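Local coordinates for alkane monooxygenase (PDB 3B9O), which belongs to the luciferase-like monooxygenase family of TIM-barrel proteins and holds flavin mononucleotide in its pocket, at residues 43-57 / 92-104. Residues are numbered along the deposited sequence; the frame is centred on the assembly and turned at random.
With FMN (flavin mononucleotide), chain C.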
ATOM      1  N   ALA A  43     -12.622   5.406  -8.388  1.00 14.51           N
ATOM      2  CA  ALA A  43     -13.053   5.554  -7.004  1.00 19.93           C
ATOM      3  C   ALA A  43     -14.544   5.219  -6.898  1.00 17.51           C
ATOM      4  O   ALA A  43     -14.960   4.468  -6.008  1.00 15.07           O
ATOM      5  CB  ALA A  43     -12.779   7.001  -6.497  1.00 12.61           C
ATOM      6  N   GLN A  44     -15.323   5.721  -7.859  1.00 15.99           N
ATOM      7  CA  GLN A  44     -16.754   5.468  -7.879  1.00 23.02           C
ATOM      8  C   GLN A  44     -17.069   3.975  -8.081  1.00 16.82           C
ATOM      9  O   GLN A  44     -17.950   3.426  -7.404  1.00 12.41           O
ATOM     10  CB  GLN A  44     -17.455   6.322  -8.953  1.00 15.13           C
ATOM     11  CG  GLN A  44     -17.598   7.814  -8.564  1.00 10.61           C
ATOM     12  CD  GLN A  44     -18.050   8.657  -9.759  1.00 23.94           C
ATOM     13  OE1 GLN A  44     -17.442   8.649 -10.854  1.00 24.05           O
ATOM     14  NE2 GLN A  44     -19.137   9.356  -9.569  1.00 22.89           N
ATOM     15  N   LEU A  45     -16.380   3.362  -9.042  1.00 17.82           N
ATOM     16  CA  LEU A  45     -16.471   1.894  -9.274  1.00 12.97           C
ATOM     17  C   LEU A  45     -16.162   1.120  -7.968  1.00 17.61           C
ATOM     18  O   LEU A  45     -16.921   0.218  -7.560  1.00 16.05           O
ATOM     19  CB  LEU A  45     -15.538   1.452 -10.420  1.00 15.05           C
ATOM     20  CG  LEU A  45     -15.364  -0.073 -10.538  1.00 13.67           C
ATOM     21  CD1 LEU A  45     -16.674  -0.725 -10.980  1.00 18.72           C
ATOM     22  CD2 LEU A  45     -14.244  -0.377 -11.527  1.00 17.50           C
ATOM     23  N   LEU A  46     -15.058   1.463  -7.296  1.00 13.06           N
ATOM     24  CA  LEU A  46     -14.610   0.689  -6.129  1.00 16.78           C
ATOM     25  C   LEU A  46     -15.614   0.810  -4.981  1.00 24.53           C
ATOM     26  O   LEU A  46     -15.833  -0.143  -4.234  1.00 14.96           O
ATOM     27  CB  LEU A  46     -13.197   1.136  -5.672  1.00 11.50           C
ATOM     28  CG  LEU A  46     -12.130   0.866  -6.752  1.00 12.91           C
ATOM     29  CD1 LEU A  46     -10.761   1.288  -6.252  1.00 13.35           C
ATOM     30  CD2 LEU A  46     -12.108  -0.606  -7.199  1.00 10.25           C
ATOM     31  N   GLU A  47     -16.176   2.006  -4.817  1.00 16.86           N
ATOM     32  CA  GLU A  47     -17.184   2.220  -3.782  1.00 15.90           C
ATOM     33  C   GLU A  47     -18.459   1.448  -4.101  1.00 10.08           C
ATOM     34  O   GLU A  47     -19.035   0.854  -3.206  1.00 14.49           O
ATOM     35  CB  GLU A  47     -17.462   3.711  -3.588  1.00 18.53           C
ATOM     36  CG  GLU A  47     -18.488   3.974  -2.510  1.00 18.04           C
ATOM     37  CD  GLU A  47     -18.261   5.287  -1.807  1.00 19.26           C
ATOM     38  OE1 GLU A  47     -18.999   6.262  -2.078  1.00 18.59           O
ATOM     39  OE2 GLU A  47     -17.339   5.347  -1.009  1.00 17.48           O
ATOM     40  N   LYS A  48     -18.882   1.436  -5.375  1.00 13.30           N
ATOM     41  CA  LYS A  48     -19.957   0.551  -5.821  1.00 19.55           C
ATOM     42  C   LYS A  48     -19.677  -0.934  -5.428  1.00 18.53           C
ATOM     43  O   LYS A  48     -20.578  -1.622  -4.932  1.00 18.12           O
ATOM     44  CB  LYS A  48     -20.261   0.734  -7.333  1.00 16.15           C
ATOM     45  CG  LYS A  48     -21.001  -0.434  -7.973  1.00 29.73           C
ATOM     46  CD  LYS A  48     -21.101  -0.294  -9.540  1.00 79.63           C
ATOM     47  CE  LYS A  48     -20.844  -1.657 -10.263  1.00 73.05           C
ATOM     48  NZ  LYS A  48     -21.354  -1.692 -11.720  1.00 58.64           N
ATOM     49  N   GLY A  49     -18.450  -1.416  -5.638  1.00 14.49           N
ATOM     50  CA  GLY A  49     -18.062  -2.759  -5.201  1.00 16.82           C
ATOM     51  C   GLY A  49     -17.759  -2.964  -3.724  1.00 20.17           C
ATOM     52  O   GLY A  49     -17.261  -4.030  -3.343  1.00 16.79           O
ATOM     53  N   LYS A  50     -18.008  -1.936  -2.901  1.00 19.25           N
ATOM     54  CA  LYS A  50     -17.772  -1.935  -1.425  1.00 13.01           C
ATOM     55  C   LYS A  50     -16.321  -2.177  -0.988  1.00 17.25           C
ATOM     56  O   LYS A  50     -16.090  -2.623   0.140  1.00 18.19           O
ATOM     57  CB  LYS A  50     -18.729  -2.894  -0.651  1.00 18.56           C
ATOM     58  CG  LYS A  50     -20.151  -2.886  -1.180  1.00 21.34           C
ATOM     59  CD  LYS A  50     -20.862  -1.591  -0.868  1.00 23.28           C
ATOM     60  CE  LYS A  50     -22.239  -1.592  -1.541  1.00 26.25           C
ATOM     61  NZ  LYS A  50     -22.932  -0.322  -1.233  1.00 24.57           N
ATOM     62  N   PHE A  51     -15.356  -1.882  -1.857  1.00 13.84           N
ATOM     63  CA  PHE A  51     -13.955  -2.047  -1.484  1.00 14.73           C
ATOM     64  C   PHE A  51     -13.618  -1.241  -0.217  1.00 14.27           C
ATOM     65  O   PHE A  51     -14.092  -0.142  -0.079  1.00 16.51           O
ATOM     66  CB  PHE A  51     -13.051  -1.556  -2.637  1.00 11.84           C
ATOM     67  CG  PHE A  51     -12.728  -2.622  -3.670  1.00 19.96           C
ATOM     68  CD1 PHE A  51     -13.743  -3.255  -4.393  1.00 27.01           C
ATOM     69  CD2 PHE A  51     -11.408  -2.969  -3.939  1.00 16.79           C
ATOM     70  CE1 PHE A  51     -13.441  -4.229  -5.355  1.00 28.52           C
ATOM     71  CE2 PHE A  51     -11.095  -3.908  -4.916  1.00 14.89           C
ATOM     72  CZ  PHE A  51     -12.119  -4.531  -5.632  1.00 20.98           C
ATOM     73  N   ASP A  52     -12.783  -1.767   0.679  1.00 14.62           N
ATOM     74  CA  ASP A  52     -12.234  -0.947   1.773  1.00 15.77           C
ATOM     75  C   ASP A  52     -11.497   0.302   1.264  1.00 22.94           C
ATOM     76  O   ASP A  52     -11.728   1.426   1.746  1.00 17.37           O
ATOM     77  CB  ASP A  52     -11.192  -1.702   2.595  1.00 13.45           C
ATOM     78  CG  ASP A  52     -11.784  -2.762   3.517  1.00 20.34           C
ATOM     79  OD1 ASP A  52     -12.671  -3.512   3.075  1.00 30.49           O
ATOM     80  OD2 ASP A  52     -11.284  -2.917   4.647  1.00 21.72           O
ATOM     81  N   ALA A  53     -10.569   0.089   0.340  1.00 16.46           N
ATOM     82  CA  ALA A  53      -9.656   1.183  -0.031  1.00 16.69           C
ATOM     83  C   ALA A  53      -9.059   1.026  -1.420  1.00 21.20           C
ATOM     84  O   ALA A  53      -9.066  -0.084  -2.022  1.00 15.61           O
ATOM     85  CB  ALA A  53      -8.537   1.333   1.040  1.00 10.49           C
ATOM     86  N   LEU A  54      -8.548   2.150  -1.913  1.00 13.05           N
ATOM     87  CA  LEU A  54      -7.658   2.195  -3.055  1.00 13.95           C
ATOM     88  C   LEU A  54      -6.260   2.286  -2.480  1.00 12.79           C
ATOM     89  O   LEU A  54      -5.980   3.232  -1.732  1.00 15.29           O
ATOM     90  CB  LEU A  54      -7.944   3.472  -3.840  1.00  9.99           C
ATOM     91  CG  LEU A  54      -7.541   3.615  -5.312  1.00 25.51           C
ATOM     92  CD1 LEU A  54      -6.869   4.874  -5.647  1.00 24.76           C
ATOM     93  CD2 LEU A  54      -7.037   2.385  -6.092  1.00 11.13           C
ATOM     94  N   PHE A  55      -5.389   1.331  -2.830  1.00 12.59           N
ATOM     95  CA  PHE A  55      -4.023   1.274  -2.279  1.00 15.17           C
ATOM     96  C   PHE A  55      -3.069   1.678  -3.399  1.00 12.09           C
ATOM     97  O   PHE A  55      -2.950   0.977  -4.412  1.00 15.27           O
ATOM     98  CB  PHE A  55      -3.716  -0.154  -1.738  1.00 15.72           C
ATOM     99  CG  PHE A  55      -2.376  -0.296  -1.030  1.00 15.91           C
ATOM    100  CD1 PHE A  55      -2.325  -0.696   0.300  1.00 30.73           C
ATOM    101  CD2 PHE A  55      -1.173  -0.062  -1.686  1.00 38.11           C
ATOM    102  CE1 PHE A  55      -1.078  -0.856   0.976  1.00 23.37           C
ATOM    103  CE2 PHE A  55       0.089  -0.192  -1.006  1.00 35.11           C
ATOM    104  CZ  PHE A  55       0.123  -0.604   0.312  1.00 17.31           C
ATOM    105  N   LEU A  56      -2.437   2.828  -3.240  1.00 10.42           N
ATOM    106  CA  LEU A  56      -1.552   3.361  -4.285  1.00 15.51           C
ATOM    107  C   LEU A  56      -0.086   3.099  -3.927  1.00  9.94           C
ATOM    108  O   LEU A  56       0.415   3.589  -2.905  1.00 16.87           O
ATOM    109  CB  LEU A  56      -1.801   4.860  -4.492  1.00 18.00           C
ATOM    110  CG  LEU A  56      -3.119   5.179  -5.180  1.00 17.98           C
ATOM    111  CD1 LEU A  56      -3.624   6.554  -4.681  1.00 14.21           C
ATOM    112  CD2 LEU A  56      -2.917   5.116  -6.674  1.00 15.98           C
ATOM    113  N   ALA A  57       0.562   2.308  -4.756  1.00 15.35           N
ATOM    114  CA  ALA A  57       2.029   2.164  -4.731  1.00 17.48           C
ATOM    115  C   ALA A  57       2.675   3.461  -5.246  1.00 17.12           C
ATOM    116  O   ALA A  57       1.990   4.362  -5.795  1.00 14.97           O
ATOM    117  CB  ALA A  57       2.457   0.970  -5.597  1.00 17.29           C
ATOM    118  N   MET A  92     -10.893  12.024  -5.718  1.00 12.81           N
ATOM    119  CA  MET A  92     -11.457  10.694  -5.459  1.00 13.62           C
ATOM    120  C   MET A  92     -12.279  10.689  -4.177  1.00 14.61           C
ATOM    121  O   MET A  92     -13.331  10.062  -4.140  1.00 11.47           O
ATOM    122  CB  MET A  92     -10.379   9.617  -5.441  1.00 10.00           C
ATOM    123  CG  MET A  92      -9.713   9.367  -6.784  1.00 12.57           C
ATOM    124  SD  MET A  92      -8.602   7.941  -6.804  1.00 13.95           S
ATOM    125  CE  MET A  92      -7.426   8.487  -5.560  1.00  9.75           C
ATOM    126  N   ALA A  93     -11.790  11.390  -3.141  1.00 12.11           N
ATOM    127  CA  ALA A  93     -12.517  11.549  -1.901  1.00 14.02           C
ATOM    128  C   ALA A  93     -13.813  12.318  -2.147  1.00  9.99           C
ATOM    129  O   ALA A  93     -14.834  12.038  -1.495  1.00 12.66           O
ATOM    130  CB  ALA A  93     -11.637  12.281  -0.844  1.00 12.50           C
ATOM    131  N   TYR A  94     -13.774  13.285  -3.074  1.00 11.70           N
ATOM    132  CA  TYR A  94     -14.968  14.132  -3.354  1.00 16.66           C
ATOM    133  C   TYR A  94     -16.130  13.285  -3.867  1.00 14.89           C
ATOM    134  O   TYR A  94     -17.261  13.505  -3.441  1.00 15.86           O
ATOM    135  CB  TYR A  94     -14.680  15.302  -4.331  1.00  8.54           C
ATOM    136  CG  TYR A  94     -15.920  16.106  -4.754  1.00 11.42           C
ATOM    137  CD1 TYR A  94     -16.589  16.941  -3.843  1.00 10.40           C
ATOM    138  CD2 TYR A  94     -16.419  16.021  -6.049  1.00 10.17           C
ATOM    139  CE1 TYR A  94     -17.745  17.675  -4.231  1.00 17.04           C
ATOM    140  CE2 TYR A  94     -17.534  16.749  -6.463  1.00 13.02           C
ATOM    141  CZ  TYR A  94     -18.206  17.573  -5.552  1.00 12.20           C
ATOM    142  OH  TYR A  94     -19.328  18.291  -5.957  1.00 16.28           O
ATOM    143  N   VAL A  95     -15.842  12.293  -4.717  1.00 14.33           N
ATOM    144  CA  VAL A  95     -16.910  11.470  -5.372  1.00 14.78           C
ATOM    145  C   VAL A  95     -17.272  10.216  -4.597  1.00 11.22           C
ATOM    146  O   VAL A  95     -18.034   9.396  -5.081  1.00 14.99           O
ATOM    147  CB  VAL A  95     -16.538  11.087  -6.836  1.00 14.82           C
ATOM    148  CG1 VAL A  95     -16.298  12.353  -7.665  1.00 11.11           C
ATOM    149  CG2 VAL A  95     -15.261  10.173  -6.876  1.00 13.09           C
ATOM    150  N   THR A  96     -16.710  10.048  -3.392  1.00 14.65           N
ATOM    151  CA  THR A  96     -17.006   8.868  -2.570  1.00 16.08           C
ATOM    152  C   THR A  96     -17.338   9.207  -1.105  1.00 15.80           C
ATOM    153  O   THR A  96     -16.934  10.253  -0.595  1.00 15.21           O
ATOM    154  CB  THR A  96     -15.815   7.835  -2.607  1.00 20.14           C
ATOM    155  OG1 THR A  96     -14.626   8.490  -2.140  1.00 13.38           O
ATOM    156  CG2 THR A  96     -15.562   7.298  -4.021  1.00  8.95           C
ATOM    157  N   LYS A  97     -18.104   8.318  -0.447  1.00 15.61           N
ATOM    158  CA  LYS A  97     -18.521   8.506   0.928  1.00 15.84           C
ATOM    159  C   LYS A  97     -17.699   7.720   1.951  1.00 12.48           C
ATOM    160  O   LYS A  97     -17.493   8.191   3.059  1.00 15.16           O
ATOM    161  CB  LYS A  97     -20.006   8.133   1.067  1.00 12.18           C
ATOM    162  CG  LYS A  97     -20.574   8.402   2.426  1.00 25.82           C
ATOM    163  CD  LYS A  97     -22.051   8.009   2.480  1.00 35.23           C
ATOM    164  CE  LYS A  97     -22.631   8.177   3.885  1.00 40.84           C
ATOM    165  NZ  LYS A  97     -24.071   7.731   3.863  1.00 41.95           N
ATOM    166  N   HIS A  98     -17.284   6.504   1.581  1.00 13.73           N
ATOM    167  CA  HIS A  98     -16.677   5.537   2.497  1.00 16.48           C
ATOM    168  C   HIS A  98     -15.339   4.997   2.052  1.00 13.85           C
ATOM    169  O   HIS A  98     -14.531   4.632   2.897  1.00 15.47           O
ATOM    170  CB  HIS A  98     -17.590   4.321   2.606  1.00 16.92           C
ATOM    171  CG  HIS A  98     -18.904   4.619   3.227  1.00 20.68           C
ATOM    172  ND1 HIS A  98     -19.022   4.969   4.553  1.00 21.37           N
ATOM    173  CD2 HIS A  98     -20.164   4.599   2.716  1.00 15.90           C
ATOM    174  CE1 HIS A  98     -20.298   5.183   4.832  1.00 21.34           C
ATOM    175  NE2 HIS A  98     -21.012   4.941   3.745  1.00 23.55           N
ATOM    176  N   LEU A  99     -15.125   4.900   0.737  1.00 11.50           N
ATOM    177  CA  LEU A  99     -13.862   4.409   0.206  1.00 15.73           C
ATOM    178  C   LEU A  99     -12.670   5.152   0.848  1.00 16.92           C
ATOM    179  O   LEU A  99     -12.660   6.400   0.913  1.00 13.98           O
ATOM    180  CB  LEU A  99     -13.830   4.524  -1.318  1.00 12.23           C
ATOM    181  CG  LEU A  99     -12.591   3.908  -2.033  1.00 15.00           C
ATOM    182  CD1 LEU A  99     -12.611   2.323  -2.056  1.00 14.07           C
ATOM    183  CD2 LEU A  99     -12.474   4.443  -3.455  1.00 11.85           C
ATOM    184  N   ALA A 100     -11.702   4.391   1.359  1.00 17.38           N
ATOM    185  CA  ALA A 100     -10.488   4.960   1.965  1.00 15.40           C
ATOM    186  C   ALA A 100      -9.306   4.939   0.953  1.00 16.34           C
ATOM    187  O   ALA A 100      -9.400   4.335  -0.115  1.00 12.23           O
ATOM    188  CB  ALA A 100     -10.104   4.199   3.244  1.00  7.43           C
ATOM    189  N   PHE A 101      -8.186   5.566   1.312  1.00 15.06           N
ATOM    190  CA  PHE A 101      -7.074   5.749   0.350  1.00 11.52           C
ATOM    191  C   PHE A 101      -5.786   5.508   1.107  1.00 11.14           C
ATOM    192  O   PHE A 101      -5.529   6.190   2.108  1.00 10.98           O
ATOM    193  CB  PHE A 101      -7.102   7.168  -0.245  1.00  9.29           C
ATOM    194  CG  PHE A 101      -8.378   7.464  -0.976  1.00  8.77           C
ATOM    195  CD1 PHE A 101      -9.448   8.074  -0.306  1.00 15.62           C
ATOM    196  CD2 PHE A 101      -8.564   7.033  -2.271  1.00 19.09           C
ATOM    197  CE1 PHE A 101     -10.655   8.283  -0.967  1.00 13.78           C
ATOM    198  CE2 PHE A 101      -9.772   7.259  -2.933  1.00 11.84           C
ATOM    199  CZ  PHE A 101     -10.800   7.858  -2.273  1.00 10.43           C
ATOM    200  N   ALA A 102      -5.010   4.520   0.660  1.00 12.12           N
ATOM    201  CA  ALA A 102      -3.713   4.280   1.280  1.00 13.61           C
ATOM    202  C   ALA A 102      -2.698   4.738   0.241  1.00 15.97           C
ATOM    203  O   ALA A 102      -2.748   4.282  -0.868  1.00 18.68           O
ATOM    204  CB  ALA A 102      -3.530   2.811   1.617  1.00 13.88           C
ATOM    205  N   VAL A 103      -1.800   5.630   0.630  1.00 14.03           N
ATOM    206  CA  VAL A 103      -0.799   6.215  -0.233  1.00  9.22           C
ATOM    207  C   VAL A 103       0.574   5.803   0.256  1.00 15.79           C
ATOM    208  O   VAL A 103       0.918   5.943   1.449  1.00 13.20           O
ATOM    209  CB  VAL A 103      -0.888   7.781  -0.364  1.00 17.79           C
ATOM    210  CG1 VAL A 103      -2.166   8.209  -1.098  1.00 19.40           C
ATOM    211  CG2 VAL A 103      -0.763   8.528   1.004  1.00 20.03           C
ATOM    212  N   THR A 104       1.338   5.260  -0.673  1.00 15.12           N
ATOM    213  CA  THR A 104       2.747   4.909  -0.428  1.00 20.20           C
ATOM    214  C   THR A 104       3.537   6.200  -0.482  1.00 12.85           C
ATOM    215  O   THR A 104       3.345   7.026  -1.375  1.00 13.75           O
ATOM    216  CB  THR A 104       3.297   3.887  -1.476  1.00 18.67           C
ATOM    217  OG1 THR A 104       2.589   2.652  -1.344  1.00 17.48           O
ATOM    218  CG2 THR A 104       4.834   3.634  -1.319  1.00 18.87           C
TER
HETATM  219  N1  FMN C 441       8.533  -0.235  -2.360  1.00 55.89           N
HETATM  220  C2  FMN C 441       8.268   0.972  -2.911  1.00 87.73           C
HETATM  221  O2  FMN C 441       9.215   1.807  -3.002  1.00 53.32           O
HETATM  222  N3  FMN C 441       6.990   1.229  -3.341  1.00 53.06           N
HETATM  223  C4  FMN C 441       5.988   0.301  -3.215  1.00 58.29           C
HETATM  224  O4  FMN C 441       4.830   0.563  -3.604  1.00 56.77           O
HETATM  225  C4A FMN C 441       6.258  -0.948  -2.636  1.00 44.69           C
HETATM  226  N5  FMN C 441       5.306  -1.917  -2.474  1.00 53.21           N
HETATM  227  C5A FMN C 441       5.641  -3.124  -1.915  1.00 66.26           C
HETATM  228  C6  FMN C 441       4.691  -4.149  -1.743  1.00 52.67           C
HETATM  229  C7  FMN C 441       5.052  -5.377  -1.155  1.00 41.13           C
HETATM  230  C7M FMN C 441       4.044  -6.491  -0.966  1.00 65.89           C
HETATM  231  C8  FMN C 441       6.357  -5.583  -0.731  1.00 62.37           C
HETATM  232  C8M FMN C 441       6.758  -6.897  -0.102  1.00 56.28           C
HETATM  233  C9  FMN C 441       7.313  -4.575  -0.899  1.00 40.44           C
HETATM  234  C9A FMN C 441       6.969  -3.346  -1.491  1.00 71.07           C
HETATM  235  N10 FMN C 441       7.901  -2.371  -1.652  1.00 83.50           N
HETATM  236  C10 FMN C 441       7.571  -1.192  -2.218  1.00 70.05           C
HETATM  237  C1' FMN C 441       9.302  -2.559  -1.218  1.00 64.74           C
HETATM  238  C2' FMN C 441       9.504  -1.923   0.168  1.00 60.62           C
HETATM  239  O2' FMN C 441       8.308  -1.284   0.618  1.00 43.14           O
HETATM  240  C3' FMN C 441      10.649  -0.902   0.270  1.00 60.97           C
HETATM  241  O3' FMN C 441      10.643   0.066  -0.802  1.00 46.02           O
HETATM  242  C4' FMN C 441      12.026  -1.557   0.516  1.00 72.58           C
HETATM  243  O4' FMN C 441      13.008  -1.107  -0.422  1.00 84.09           O
HETATM  244  C5' FMN C 441      12.021  -3.089   0.501  1.00 65.18           C
HETATM  245  O5' FMN C 441      11.797  -3.465   1.854  1.00 47.04           O
HETATM  246  P   FMN C 441      12.386  -4.811   2.505  1.00 51.81           P
HETATM  247  O1P FMN C 441      13.792  -4.928   1.941  1.00 71.81           O
HETATM  248  O2P FMN C 441      12.294  -4.525   3.975  1.00 30.75           O
HETATM  249  O3P FMN C 441      11.516  -5.945   1.994  1.00 63.87           O
HETATM  250  O   HOH W   1     -19.217   6.766  -4.858  1.00 20.13           O
HETATM  251  O   HOH W   2     -13.597   2.034   3.683  1.00 15.40           O
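Glu47 sets CG anti to its backbone N (chi1 -179°) and bends at chi2, which brings its carboxylate to the turn at Lys97, His98 and Leu99. With chi1 at -174°, Leu99 turns its two methyls back to the end of helix 36-48. Three backbone N-H groups hold the carboxylate. Lys97 N meets the syn lone pair of Glu47 OE1 at 2.8 Å. Glu47 OE2 takes two: Leu99 N at 2.9 Å, nearly along the C-O axis, and His98 N from the syn side, 34° out of the carboxylate plane. These bonds fix the rotation of the group and probably favour its charged form. A water links Glu47 OE1 to Val95 O. Leu99 CD2 packs on Ala43, while Leu99 CD1 lies 3.9 Å from both Leu46 CB and Phe51 CB. Farther on, Met92 bends at chi3 and crosses Leu54 at about a right angle, with Met92 CE 3.7 Å from Leu54 CD1. After Ala100 N to Asp52 O, the parallel ladder continues with Leu54 N to Ala100 O, Ala102 N to Leu54 O and Leu56 N to Ala102 O. Leu56 O accepts both Thr104 N and Thr104 OG1, the latter at 2.8 Å. Asn133 ND2 also hydrogen-bonds Thr104 OG1. Ala57 and Thr104 line the flavin mononucleotide pocket. Strands 53-57 and 100-106, with helix 89-94 between them in sequence, form a beta-alpha-beta unit whose C-terminal strand ends face the flavin, where TIM barrels place their sites.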